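Side-chain contacts in mandelate racemase/muconate lactonizing enzyme (Polaromonas sp., PDB 2OG9), which probably racemises mandelate or a related 2-hydroxy acid, as a member of the mandelate racemase branch of the enolase superfamily: residues 199-204 against 208-213; 287-292 against 296-301; 339-342 against 346-349. All blocks are in the same frame, centred on the assembly; numbering follows the deposited sequence.

Contact 1 of 3, residues 199-204 against 208-213; sequences AVRKHL and VPLMVD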
ATOM      1  N   ALA A 199      35.196 -22.728 -15.861  1.00 40.88           N
ATOM      2  CA  ALA A 199      36.473 -23.415 -15.696  1.00 41.83           C
ATOM      3  C   ALA A 199      36.698 -23.848 -14.252  1.00 42.32           C
ATOM      4  O   ALA A 199      37.168 -24.957 -13.994  1.00 42.84           O
ATOM      5  CB  ALA A 199      37.610 -22.509 -16.151  1.00 41.53           C
ATOM      6  N   VAL A 200      36.370 -22.965 -13.312  1.00 42.25           N
ATOM      7  CA  VAL A 200      36.533 -23.267 -11.896  1.00 41.26           C
ATOM      8  C   VAL A 200      35.572 -24.377 -11.488  1.00 41.16           C
ATOM      9  O   VAL A 200      35.959 -25.329 -10.803  1.00 40.56           O
ATOM     10  CB  VAL A 200      36.268 -22.018 -11.021  1.00 41.22           C
ATOM     11  CG1 VAL A 200      36.344 -22.383  -9.547  1.00 40.60           C
ATOM     12  CG2 VAL A 200      37.287 -20.940 -11.340  1.00 40.00           C
ATOM     13  N   ARG A 201      34.320 -24.260 -11.919  1.00 40.74           N
ATOM     14  CA  ARG A 201      33.313 -25.262 -11.594  1.00 42.23           C
ATOM     15  C   ARG A 201      33.689 -26.650 -12.105  1.00 43.59           C
ATOM     16  O   ARG A 201      33.516 -27.643 -11.397  1.00 43.14           O
ATOM     17  CB  ARG A 201      31.950 -24.850 -12.162  1.00 41.10           C
ATOM     18  CG  ARG A 201      30.908 -25.967 -12.186  1.00 41.94           C
ATOM     19  CD  ARG A 201      30.704 -26.612 -10.817  1.00 42.92           C
ATOM     20  NE  ARG A 201      30.146 -25.693  -9.827  1.00 43.18           N
ATOM     21  CZ  ARG A 201      28.901 -25.230  -9.848  1.00 44.14           C
ATOM     22  NH1 ARG A 201      28.069 -25.596 -10.816  1.00 43.30           N
ATOM     23  NH2 ARG A 201      28.482 -24.406  -8.892  1.00 42.64           N
ATOM     24  N   LYS A 202      34.204 -26.725 -13.329  1.00 44.99           N
ATOM     25  CA  LYS A 202      34.581 -28.018 -13.892  1.00 46.24           C
ATOM     26  C   LYS A 202      35.767 -28.621 -13.150  1.00 46.41           C
ATOM     27  O   LYS A 202      35.857 -29.838 -12.995  1.00 46.21           O
ATOM     28  CB  LYS A 202      34.925 -27.890 -15.379  1.00 47.32           C
ATOM     29  CG  LYS A 202      35.234 -29.236 -16.032  1.00 48.59           C
ATOM     30  CD  LYS A 202      35.573 -29.110 -17.510  1.00 49.84           C
ATOM     31  CE  LYS A 202      35.898 -30.478 -18.106  1.00 50.00           C
ATOM     32  NZ  LYS A 202      36.277 -30.404 -19.548  1.00 51.13           N
ATOM     33  N   HIS A 203      36.671 -27.763 -12.685  1.00 46.81           N
ATOM     34  CA  HIS A 203      37.856 -28.215 -11.965  1.00 47.61           C
ATOM     35  C   HIS A 203      37.555 -28.741 -10.561  1.00 47.45           C
ATOM     36  O   HIS A 203      37.938 -29.859 -10.213  1.00 46.91           O
ATOM     37  CB  HIS A 203      38.869 -27.076 -11.865  1.00 48.49           C
ATOM     38  CG  HIS A 203      40.179 -27.482 -11.265  1.00 50.29           C
ATOM     39  ND1 HIS A 203      40.946 -28.508 -11.776  1.00 50.71           N
ATOM     40  CD2 HIS A 203      40.866 -26.990 -10.207  1.00 50.72           C
ATOM     41  CE1 HIS A 203      42.048 -28.629 -11.058  1.00 51.07           C
ATOM     42  NE2 HIS A 203      42.026 -27.720 -10.100  1.00 50.86           N
ATOM     43  N   LEU A 204      36.869 -27.933  -9.757  1.00 46.87           N
ATOM     44  CA  LEU A 204      36.543 -28.316  -8.387  1.00 46.04           C
ATOM     45  C   LEU A 204      35.416 -29.332  -8.277  1.00 45.75           C
ATOM     46  O   LEU A 204      35.419 -30.174  -7.379  1.00 45.79           O
ATOM     47  CB  LEU A 204      36.188 -27.075  -7.567  1.00 45.70           C
ATOM     48  CG  LEU A 204      37.286 -26.015  -7.473  1.00 46.05           C
ATOM     49  CD1 LEU A 204      36.788 -24.838  -6.651  1.00 46.25           C
ATOM     50  CD2 LEU A 204      38.535 -26.621  -6.848  1.00 44.93           C
ATOM     51  N   VAL A 208      31.568 -28.516  -4.658  1.00 35.75           N
ATOM     52  CA  VAL A 208      32.223 -27.401  -3.984  1.00 34.05           C
ATOM     53  C   VAL A 208      31.393 -26.129  -4.148  1.00 32.08           C
ATOM     54  O   VAL A 208      31.198 -25.648  -5.263  1.00 32.30           O
ATOM     55  CB  VAL A 208      33.635 -27.157  -4.553  1.00 35.49           C
ATOM     56  CG1 VAL A 208      34.328 -26.039  -3.781  1.00 34.45           C
ATOM     57  CG2 VAL A 208      34.449 -28.435  -4.471  1.00 36.45           C
ATOM     58  N   PRO A 209      30.880 -25.577  -3.035  1.00 29.69           N
ATOM     59  CA  PRO A 209      30.072 -24.354  -3.106  1.00 26.98           C
ATOM     60  C   PRO A 209      30.833 -23.226  -3.792  1.00 26.62           C
ATOM     61  O   PRO A 209      32.011 -22.999  -3.506  1.00 25.05           O
ATOM     62  CB  PRO A 209      29.783 -24.041  -1.639  1.00 27.72           C
ATOM     63  CG  PRO A 209      29.761 -25.416  -1.002  1.00 27.69           C
ATOM     64  CD  PRO A 209      30.965 -26.071  -1.648  1.00 27.90           C
ATOM     65  N   LEU A 210      30.153 -22.522  -4.694  1.00 24.49           N
ATOM     66  CA  LEU A 210      30.763 -21.412  -5.419  1.00 26.51           C
ATOM     67  C   LEU A 210      29.914 -20.148  -5.364  1.00 25.60           C
ATOM     68  O   LEU A 210      28.687 -20.208  -5.474  1.00 24.03           O
ATOM     69  CB  LEU A 210      30.969 -21.776  -6.891  1.00 25.98           C
ATOM     70  CG  LEU A 210      31.906 -22.921  -7.277  1.00 32.15           C
ATOM     71  CD1 LEU A 210      31.972 -22.999  -8.797  1.00 31.51           C
ATOM     72  CD2 LEU A 210      33.300 -22.697  -6.697  1.00 30.78           C
HETATM   73  N   MSE A 211      30.573 -19.008  -5.191  1.00 23.65           N
HETATM   74  CA  MSE A 211      29.883 -17.721  -5.170  1.00 26.05           C
HETATM   75  C   MSE A 211      30.683 -16.730  -5.998  1.00 24.58           C
HETATM   76  O   MSE A 211      31.872 -16.925  -6.214  1.00 23.62           O
HETATM   77  CB  MSE A 211      29.710 -17.185  -3.734  1.00 25.75           C
HETATM   78  CG  MSE A 211      30.896 -17.356  -2.800  1.00 27.36           C
HETATM   79 SE   MSE A 211      30.845 -19.057  -1.872  1.00 34.57          SE
HETATM   80  CE  MSE A 211      30.050 -18.521  -0.169  1.00 25.86           C
ATOM     81  N   VAL A 212      30.029 -15.681  -6.487  1.00 25.78           N
ATOM     82  CA  VAL A 212      30.727 -14.669  -7.268  1.00 24.03           C
ATOM     83  C   VAL A 212      30.495 -13.287  -6.666  1.00 24.74           C
ATOM     84  O   VAL A 212      29.485 -13.045  -5.995  1.00 22.95           O
ATOM     85  CB  VAL A 212      30.285 -14.672  -8.758  1.00 23.90           C
ATOM     86  CG1 VAL A 212      30.550 -16.038  -9.377  1.00 24.74           C
ATOM     87  CG2 VAL A 212      28.813 -14.306  -8.878  1.00 22.04           C
ATOM     88  N   ASP A 213      31.445 -12.388  -6.904  1.00 24.13           N
ATOM     89  CA  ASP A 213      31.393 -11.024  -6.391  1.00 25.66           C
ATOM     90  C   ASP A 213      31.621 -10.085  -7.575  1.00 28.39           C
ATOM     91  O   ASP A 213      32.701 -10.090  -8.168  1.00 27.31           O
ATOM     92  CB  ASP A 213      32.505 -10.840  -5.355  1.00 28.54           C
ATOM     93  CG  ASP A 213      32.388  -9.545  -4.582  1.00 29.92           C
ATOM     94  OD1 ASP A 213      31.667  -8.625  -5.025  1.00 31.19           O
ATOM     95  OD2 ASP A 213      33.037  -9.447  -3.518  1.00 34.89           O
TER
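L210 divides its two methyl groups between different parts of the neighbouring helix, where V200, R201 and L204 receive them, and this division organises the contact. The apolar part is a cluster of branched chains. With CG anti to its carbonyl carbon (chi1 -63°), L210 sets CD2 against both V200 and L204. There CD2 lies 4.1 Å from CD1 of L204 and at a slightly greater distance from CG1 of V200. V208 closes the cluster at the C-terminal end of the helix: its CG2 sits 3.8 Å from CB of L204 and its CG1 rests against CD1 of the same leucine. The CG2 methyl of V208 also approaches the backbone, 3.5 Å from O of L204, just where helix 190-204 ends.

The second kind of contact is between a methyl and a charged group. R201 leaves the flank of the helix and bends at chi2 and chi3 (54° and 65°), which brings its guanidinium obliquely against CD1 of L210. NE of R201 comes to 3.4 Å from that methyl, CD1 of L210, while NH2 is carried onward to the carbonyl oxygen of F233.

These residues belong to a beta-alpha-beta crossover of the barrel domain: strand 181-184, helix 190-204, strand 210-213. The short helix and strand segments run nearly antiparallel, their axes 10.6 Å apart, and V200 and L204 also touch L183 and I181 of the first strand. Chemically, the contact is apolar packing, with the guanidinium of R201, helped by its CB, covering CD1 of L210; NE is buried with no partner in the model, whereas NH1 and NH2 are both hydrogen-bonded.

Contact 2 of 3, residues 287-292 against 296-301; sequences PDAPRV and TPFLKI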
ATOM      1  N   PRO A 287      26.553  -7.335   6.689  1.00 16.73           N
ATOM      2  CA  PRO A 287      26.988  -6.223   7.532  1.00 17.78           C
ATOM      3  C   PRO A 287      28.450  -6.398   7.923  1.00 17.72           C
ATOM      4  O   PRO A 287      28.938  -7.523   8.044  1.00 16.15           O
ATOM      5  CB  PRO A 287      26.045  -6.309   8.725  1.00 16.75           C
ATOM      6  CG  PRO A 287      25.806  -7.781   8.850  1.00 18.87           C
ATOM      7  CD  PRO A 287      25.608  -8.208   7.407  1.00 16.88           C
ATOM      8  N   ASP A 288      29.141  -5.278   8.090  1.00 15.97           N
ATOM      9  CA  ASP A 288      30.550  -5.252   8.473  1.00 17.64           C
ATOM     10  C   ASP A 288      30.569  -4.505   9.806  1.00 17.12           C
ATOM     11  O   ASP A 288      30.391  -3.286   9.838  1.00 14.96           O
ATOM     12  CB  ASP A 288      31.338  -4.488   7.397  1.00 18.88           C
ATOM     13  CG  ASP A 288      32.818  -4.363   7.713  1.00 22.66           C
ATOM     14  OD1 ASP A 288      33.184  -4.336   8.906  1.00 22.62           O
ATOM     15  OD2 ASP A 288      33.616  -4.263   6.758  1.00 22.22           O
ATOM     16  N   ALA A 289      30.764  -5.231  10.907  1.00 16.14           N
ATOM     17  CA  ALA A 289      30.758  -4.619  12.235  1.00 18.38           C
ATOM     18  C   ALA A 289      31.588  -3.334  12.356  1.00 20.01           C
ATOM     19  O   ALA A 289      31.053  -2.279  12.688  1.00 19.78           O
ATOM     20  CB  ALA A 289      31.198  -5.642  13.291  1.00 18.75           C
ATOM     21  N   PRO A 290      32.905  -3.404  12.094  1.00 22.21           N
ATOM     22  CA  PRO A 290      33.739  -2.200  12.194  1.00 22.95           C
ATOM     23  C   PRO A 290      33.230  -1.048  11.328  1.00 22.53           C
ATOM     24  O   PRO A 290      33.269   0.115  11.724  1.00 23.41           O
ATOM     25  CB  PRO A 290      35.111  -2.689  11.731  1.00 22.77           C
ATOM     26  CG  PRO A 290      35.121  -4.121  12.157  1.00 25.11           C
ATOM     27  CD  PRO A 290      33.726  -4.588  11.781  1.00 23.95           C
ATOM     28  N   ARG A 291      32.745  -1.379  10.139  1.00 21.91           N
ATOM     29  CA  ARG A 291      32.256  -0.366   9.219  1.00 22.55           C
ATOM     30  C   ARG A 291      30.938   0.302   9.634  1.00 20.16           C
ATOM     31  O   ARG A 291      30.709   1.465   9.308  1.00 19.13           O
ATOM     32  CB  ARG A 291      32.118  -0.973   7.819  1.00 24.49           C
ATOM     33  CG  ARG A 291      31.845   0.050   6.733  1.00 31.16           C
ATOM     34  CD  ARG A 291      32.011  -0.541   5.336  1.00 35.50           C
ATOM     35  NE  ARG A 291      33.370  -1.020   5.090  1.00 38.89           N
ATOM     36  CZ  ARG A 291      33.869  -1.244   3.878  1.00 40.65           C
ATOM     37  NH1 ARG A 291      33.118  -1.032   2.805  1.00 42.86           N
ATOM     38  NH2 ARG A 291      35.116  -1.673   3.732  1.00 41.50           N
ATOM     39  N   VAL A 292      30.080  -0.417  10.353  1.00 17.79           N
ATOM     40  CA  VAL A 292      28.795   0.148  10.762  1.00 18.21           C
ATOM     41  C   VAL A 292      28.806   0.792  12.147  1.00 18.24           C
ATOM     42  O   VAL A 292      27.791   1.321  12.597  1.00 15.87           O
ATOM     43  CB  VAL A 292      27.658  -0.915  10.716  1.00 19.38           C
ATOM     44  CG1 VAL A 292      27.547  -1.494   9.315  1.00 18.52           C
ATOM     45  CG2 VAL A 292      27.914  -2.012  11.734  1.00 18.70           C
ATOM     46  N   THR A 296      27.628  -3.152  18.769  1.00 15.24           N
ATOM     47  CA  THR A 296      26.330  -2.636  19.186  1.00 15.67           C
ATOM     48  C   THR A 296      25.402  -2.393  17.986  1.00 15.20           C
ATOM     49  O   THR A 296      24.288  -2.918  17.959  1.00 15.04           O
ATOM     50  CB  THR A 296      26.494  -1.361  20.052  1.00 15.34           C
ATOM     51  OG1 THR A 296      27.045  -1.727  21.331  1.00 17.43           O
ATOM     52  CG2 THR A 296      25.154  -0.668  20.265  1.00 16.92           C
ATOM     53  N   PRO A 297      25.835  -1.601  16.986  1.00 13.88           N
ATOM     54  CA  PRO A 297      24.916  -1.406  15.852  1.00 16.43           C
ATOM     55  C   PRO A 297      24.755  -2.684  15.020  1.00 16.04           C
ATOM     56  O   PRO A 297      23.698  -2.926  14.432  1.00 15.55           O
ATOM     57  CB  PRO A 297      25.544  -0.243  15.071  1.00 15.63           C
ATOM     58  CG  PRO A 297      26.995  -0.250  15.499  1.00 18.55           C
ATOM     59  CD  PRO A 297      26.929  -0.615  16.958  1.00 16.26           C
ATOM     60  N   PHE A 298      25.798  -3.510  14.993  1.00 16.09           N
ATOM     61  CA  PHE A 298      25.748  -4.773  14.257  1.00 15.83           C
ATOM     62  C   PHE A 298      24.637  -5.665  14.824  1.00 15.25           C
ATOM     63  O   PHE A 298      23.909  -6.311  14.073  1.00 14.38           O
ATOM     64  CB  PHE A 298      27.090  -5.512  14.355  1.00 14.80           C
ATOM     65  CG  PHE A 298      27.134  -6.805  13.578  1.00 15.55           C
ATOM     66  CD1 PHE A 298      27.760  -6.865  12.337  1.00 16.37           C
ATOM     67  CD2 PHE A 298      26.537  -7.957  14.081  1.00 15.46           C
ATOM     68  CE1 PHE A 298      27.792  -8.054  11.610  1.00 17.77           C
ATOM     69  CE2 PHE A 298      26.563  -9.149  13.357  1.00 14.99           C
ATOM     70  CZ  PHE A 298      27.191  -9.195  12.123  1.00 16.12           C
ATOM     71  N   LEU A 299      24.505  -5.707  16.147  1.00 15.13           N
ATOM     72  CA  LEU A 299      23.473  -6.531  16.766  1.00 16.17           C
ATOM     73  C   LEU A 299      22.080  -6.030  16.398  1.00 17.17           C
ATOM     74  O   LEU A 299      21.156  -6.823  16.226  1.00 16.65           O
ATOM     75  CB  LEU A 299      23.638  -6.551  18.288  1.00 18.66           C
ATOM     76  CG  LEU A 299      24.913  -7.243  18.778  1.00 21.29           C
ATOM     77  CD1 LEU A 299      24.971  -7.177  20.285  1.00 21.76           C
ATOM     78  CD2 LEU A 299      24.932  -8.695  18.299  1.00 21.36           C
ATOM     79  N   LYS A 300      21.922  -4.715  16.283  1.00 16.55           N
ATOM     80  CA  LYS A 300      20.621  -4.165  15.911  1.00 19.16           C
ATOM     81  C   LYS A 300      20.293  -4.597  14.484  1.00 17.70           C
ATOM     82  O   LYS A 300      19.156  -4.951  14.172  1.00 17.40           O
ATOM     83  CB  LYS A 300      20.640  -2.637  16.020  1.00 20.14           C
ATOM     84  CG  LYS A 300      20.841  -2.152  17.450  1.00 25.60           C
ATOM     85  CD  LYS A 300      21.021  -0.647  17.531  1.00 30.25           C
ATOM     86  CE  LYS A 300      21.223  -0.207  18.980  1.00 35.05           C
ATOM     87  NZ  LYS A 300      21.546   1.245  19.085  1.00 38.14           N
ATOM     88  N   ILE A 301      21.306  -4.579  13.626  1.00 16.27           N
ATOM     89  CA  ILE A 301      21.142  -4.976  12.236  1.00 16.75           C
ATOM     90  C   ILE A 301      20.801  -6.465  12.165  1.00 17.21           C
ATOM     91  O   ILE A 301      19.915  -6.863  11.412  1.00 15.27           O
ATOM     92  CB  ILE A 301      22.431  -4.687  11.428  1.00 16.94           C
ATOM     93  CG1 ILE A 301      22.667  -3.173  11.361  1.00 17.08           C
ATOM     94  CG2 ILE A 301      22.315  -5.265  10.016  1.00 17.36           C
ATOM     95  CD1 ILE A 301      24.062  -2.803  10.922  1.00 18.44           C
TER
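The backbone N of V292, whose side chain leans on helix 295-307, is shared by two carbonyls: it donates to O of D288 at 2.9 Å and, more weakly, to O of A289. The same short turn is capped from its front end. D288 occupies the N-cap position and its OD1 accepts from N of R291 at 3.2 Å, a nearly straight bond (163°) that meets the oxygen from above the carboxylate plane. The other oxygen, OD2, is held by the hydroxyl of Y67, which also takes NH2 of R291; between the charged groups, OD2 of D288 and NE of R291, there is just a long ion pair in which no N-H points at the oxygen.

With the turn fixed in this way, its apolar face meets the next helix. The pair forms part of the TIM-barrel domain of the enolase superfamily: 287-292 follows strand 284-285, and helix 295-307 comes next before strand 311-312. F298 is the main wedge. Holding CG anti to its backbone N (chi1 -178°), it extends toward the turn, where CG of P287 approaches the ring at a slant, 3.4 Å from CE1 of F298. CB of A289 lies 3.8 Å from CD1 of F298, and L324 of helix 318-326 packs on A289 and F298.

Beside the phenyl ring, V292 and I301 reach toward each other tip to tip, CG2 of V292 standing 4.0 Å from CD1 of I301. CG2 of I301 turns instead to CB of P287. The ring of P297 reaches the end of the turn, its CG 3.4 Å from the carbonyl oxygen of V292.

Contact 3 of 3, residues 339-342 against 346-349; sequences WLEP and ERIE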
ATOM      1  N   TRP A 339      44.687 -11.537   5.531  1.00 26.92           N
ATOM      2  CA  TRP A 339      45.351 -10.218   5.653  1.00 26.10           C
ATOM      3  C   TRP A 339      45.650  -9.616   7.044  1.00 24.11           C
ATOM      4  O   TRP A 339      46.703  -9.006   7.248  1.00 22.78           O
ATOM      5  CB  TRP A 339      44.602  -9.138   4.854  1.00 28.98           C
ATOM      6  CG  TRP A 339      44.347  -9.471   3.420  1.00 33.08           C
ATOM      7  CD1 TRP A 339      44.658 -10.632   2.778  1.00 34.03           C
ATOM      8  CD2 TRP A 339      43.655  -8.655   2.465  1.00 34.96           C
ATOM      9  NE1 TRP A 339      44.199 -10.595   1.483  1.00 35.38           N
ATOM     10  CE2 TRP A 339      43.580  -9.393   1.264  1.00 35.24           C
ATOM     11  CE3 TRP A 339      43.086  -7.373   2.511  1.00 35.79           C
ATOM     12  CZ2 TRP A 339      42.958  -8.894   0.115  1.00 36.73           C
ATOM     13  CZ3 TRP A 339      42.469  -6.875   1.370  1.00 36.24           C
ATOM     14  CH2 TRP A 339      42.411  -7.637   0.186  1.00 36.26           C
ATOM     15  N   LEU A 340      44.720  -9.764   7.984  1.00 21.18           N
ATOM     16  CA  LEU A 340      44.909  -9.185   9.302  1.00 21.87           C
ATOM     17  C   LEU A 340      45.756  -9.984  10.290  1.00 20.65           C
ATOM     18  O   LEU A 340      46.158  -9.449  11.318  1.00 18.90           O
ATOM     19  CB  LEU A 340      43.554  -8.903   9.947  1.00 23.13           C
ATOM     20  CG  LEU A 340      42.522  -8.139   9.116  1.00 25.24           C
ATOM     21  CD1 LEU A 340      41.358  -7.747  10.028  1.00 26.92           C
ATOM     22  CD2 LEU A 340      43.148  -6.894   8.500  1.00 25.56           C
ATOM     23  N   GLU A 341      46.026 -11.251   9.991  1.00 20.47           N
ATOM     24  CA  GLU A 341      46.792 -12.105  10.902  1.00 23.28           C
ATOM     25  C   GLU A 341      48.057 -11.510  11.535  1.00 22.38           C
ATOM     26  O   GLU A 341      48.293 -11.700  12.723  1.00 23.60           O
ATOM     27  CB  GLU A 341      47.137 -13.431  10.210  1.00 21.79           C
ATOM     28  CG  GLU A 341      45.905 -14.230   9.804  1.00 24.79           C
ATOM     29  CD  GLU A 341      46.240 -15.616   9.282  1.00 26.75           C
ATOM     30  OE1 GLU A 341      47.233 -15.751   8.536  1.00 28.74           O
ATOM     31  OE2 GLU A 341      45.499 -16.568   9.610  1.00 26.90           O
ATOM     32  N   PRO A 342      48.885 -10.784  10.760  1.00 22.44           N
ATOM     33  CA  PRO A 342      50.113 -10.192  11.310  1.00 24.26           C
ATOM     34  C   PRO A 342      49.898  -9.257  12.505  1.00 24.36           C
ATOM     35  O   PRO A 342      50.821  -9.011  13.279  1.00 23.56           O
ATOM     36  CB  PRO A 342      50.699  -9.437  10.115  1.00 24.74           C
ATOM     37  CG  PRO A 342      50.235 -10.224   8.954  1.00 24.17           C
ATOM     38  CD  PRO A 342      48.800 -10.534   9.312  1.00 23.84           C
ATOM     39  N   GLU A 346      47.105 -14.476  17.858  1.00 20.30           N
ATOM     40  CA  GLU A 346      46.209 -15.625  17.758  1.00 18.68           C
ATOM     41  C   GLU A 346      45.806 -15.922  16.314  1.00 20.03           C
ATOM     42  O   GLU A 346      45.966 -15.082  15.435  1.00 19.83           O
ATOM     43  CB  GLU A 346      44.954 -15.379  18.598  1.00 20.40           C
ATOM     44  CG  GLU A 346      45.208 -15.122  20.087  1.00 22.16           C
ATOM     45  CD  GLU A 346      45.765 -13.739  20.371  1.00 23.64           C
ATOM     46  OE1 GLU A 346      45.692 -12.862  19.484  1.00 21.71           O
ATOM     47  OE2 GLU A 346      46.265 -13.518  21.495  1.00 24.48           O
ATOM     48  N   ARG A 347      45.271 -17.116  16.074  1.00 19.96           N
ATOM     49  CA  ARG A 347      44.867 -17.509  14.726  1.00 22.22           C
ATOM     50  C   ARG A 347      43.554 -18.276  14.715  1.00 22.32           C
ATOM     51  O   ARG A 347      43.179 -18.907  15.702  1.00 22.60           O
ATOM     52  CB  ARG A 347      45.952 -18.381  14.081  1.00 20.94           C
ATOM     53  CG  ARG A 347      47.264 -17.669  13.800  1.00 21.36           C
ATOM     54  CD  ARG A 347      47.146 -16.749  12.596  1.00 21.78           C
ATOM     55  NE  ARG A 347      48.402 -16.082  12.260  1.00 21.86           N
ATOM     56  CZ  ARG A 347      48.921 -15.054  12.930  1.00 22.45           C
ATOM     57  NH1 ARG A 347      48.297 -14.551  13.991  1.00 20.69           N
ATOM     58  NH2 ARG A 347      50.065 -14.515  12.528  1.00 22.69           N
ATOM     59  N   ILE A 348      42.860 -18.209  13.584  1.00 23.69           N
ATOM     60  CA  ILE A 348      41.594 -18.909  13.410  1.00 24.62           C
ATOM     61  C   ILE A 348      41.904 -20.287  12.829  1.00 25.12           C
ATOM     62  O   ILE A 348      42.787 -20.426  11.983  1.00 23.94           O
ATOM     63  CB  ILE A 348      40.668 -18.159  12.421  1.00 27.30           C
ATOM     64  CG1 ILE A 348      40.326 -16.768  12.969  1.00 27.57           C
ATOM     65  CG2 ILE A 348      39.412 -18.976  12.167  1.00 28.27           C
ATOM     66  CD1 ILE A 348      39.516 -16.784  14.248  1.00 27.56           C
ATOM     67  N   GLU A 349      41.183 -21.301  13.284  1.00 24.83           N
ATOM     68  CA  GLU A 349      41.401 -22.647  12.787  1.00 28.84           C
ATOM     69  C   GLU A 349      40.249 -23.054  11.885  1.00 28.72           C
ATOM     70  O   GLU A 349      39.091 -22.765  12.181  1.00 26.05           O
ATOM     71  CB  GLU A 349      41.506 -23.624  13.957  1.00 32.00           C
ATOM     72  CG  GLU A 349      42.197 -24.926  13.608  1.00 41.28           C
ATOM     73  CD  GLU A 349      42.433 -25.800  14.824  1.00 43.40           C
ATOM     74  OE1 GLU A 349      42.821 -25.251  15.878  1.00 46.22           O
ATOM     75  OE2 GLU A 349      42.240 -27.029  14.724  1.00 47.18           O
TER
HETATM   76  O   HOH W   1      43.744 -16.400  11.754  1.00 27.31           O
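E341 and R347 cross at about a right angle inside the loop that links strand 333-335 to strand 350-351 of the barrel domain, E341 standing in a short 3-10 turn and R347 in the irregular chain beyond it. The tight part is packing rather than hydrogen bonding. CB of E341 sits over the centre of the guanidinium of R347, 3.5 Å above its plane, and the carbonyl oxygen of E341 lies over a face of that group as well. Although this oxygen is 3.1 Å from NH1 of R347, the angle is too poor for a hydrogen bond. OE2 of E341 packs 3.4 Å from CD of R347.

The looser side is polar. OE1 of E341 forms a long ion pair of 3.9 Å with NE of R347, an attraction of charges only, with no N-H pointed at the oxygen. OE2 also takes a water, which donates to it at 2.8 Å and accepts from the backbone N of I348, bridging the two arms of the loop. With an alanine here, CB would still lie over the guanidinium, but the water would probably lose one holder and R347 its nearby countercharge.

Two backbone carbonyls before it, of F344 and E346, take NH1 of R347 and would help to set its rotation. The bond to O of E346 is 2.8 Å long, and that oxygen lies exactly in the guanidinium plane while NH1 stands above the plane of the carbonyl.

In the fold
The three contacts follow one another along the chain, each closing before the next opens, and all lie within the barrel domain. Contact 1 and contact 2 both border the parallel sheet: one joins strand 210-213 to the helix before it, the other packs the two helices between strands 284-285 and 311-312. Contact 3 lies farther along, in the loop between strands 333-335 and 350-351, both of a mixed sheet. The centres of contacts 1 and 2 are about 30 Å apart. Contact 3 is centred about 25 Å from contact 1 and about 21 Å from contact 2, and none touches another. Each joins segments close in sequence, contact 1 partly buried, contact 2 buried and contact 3 at the surface.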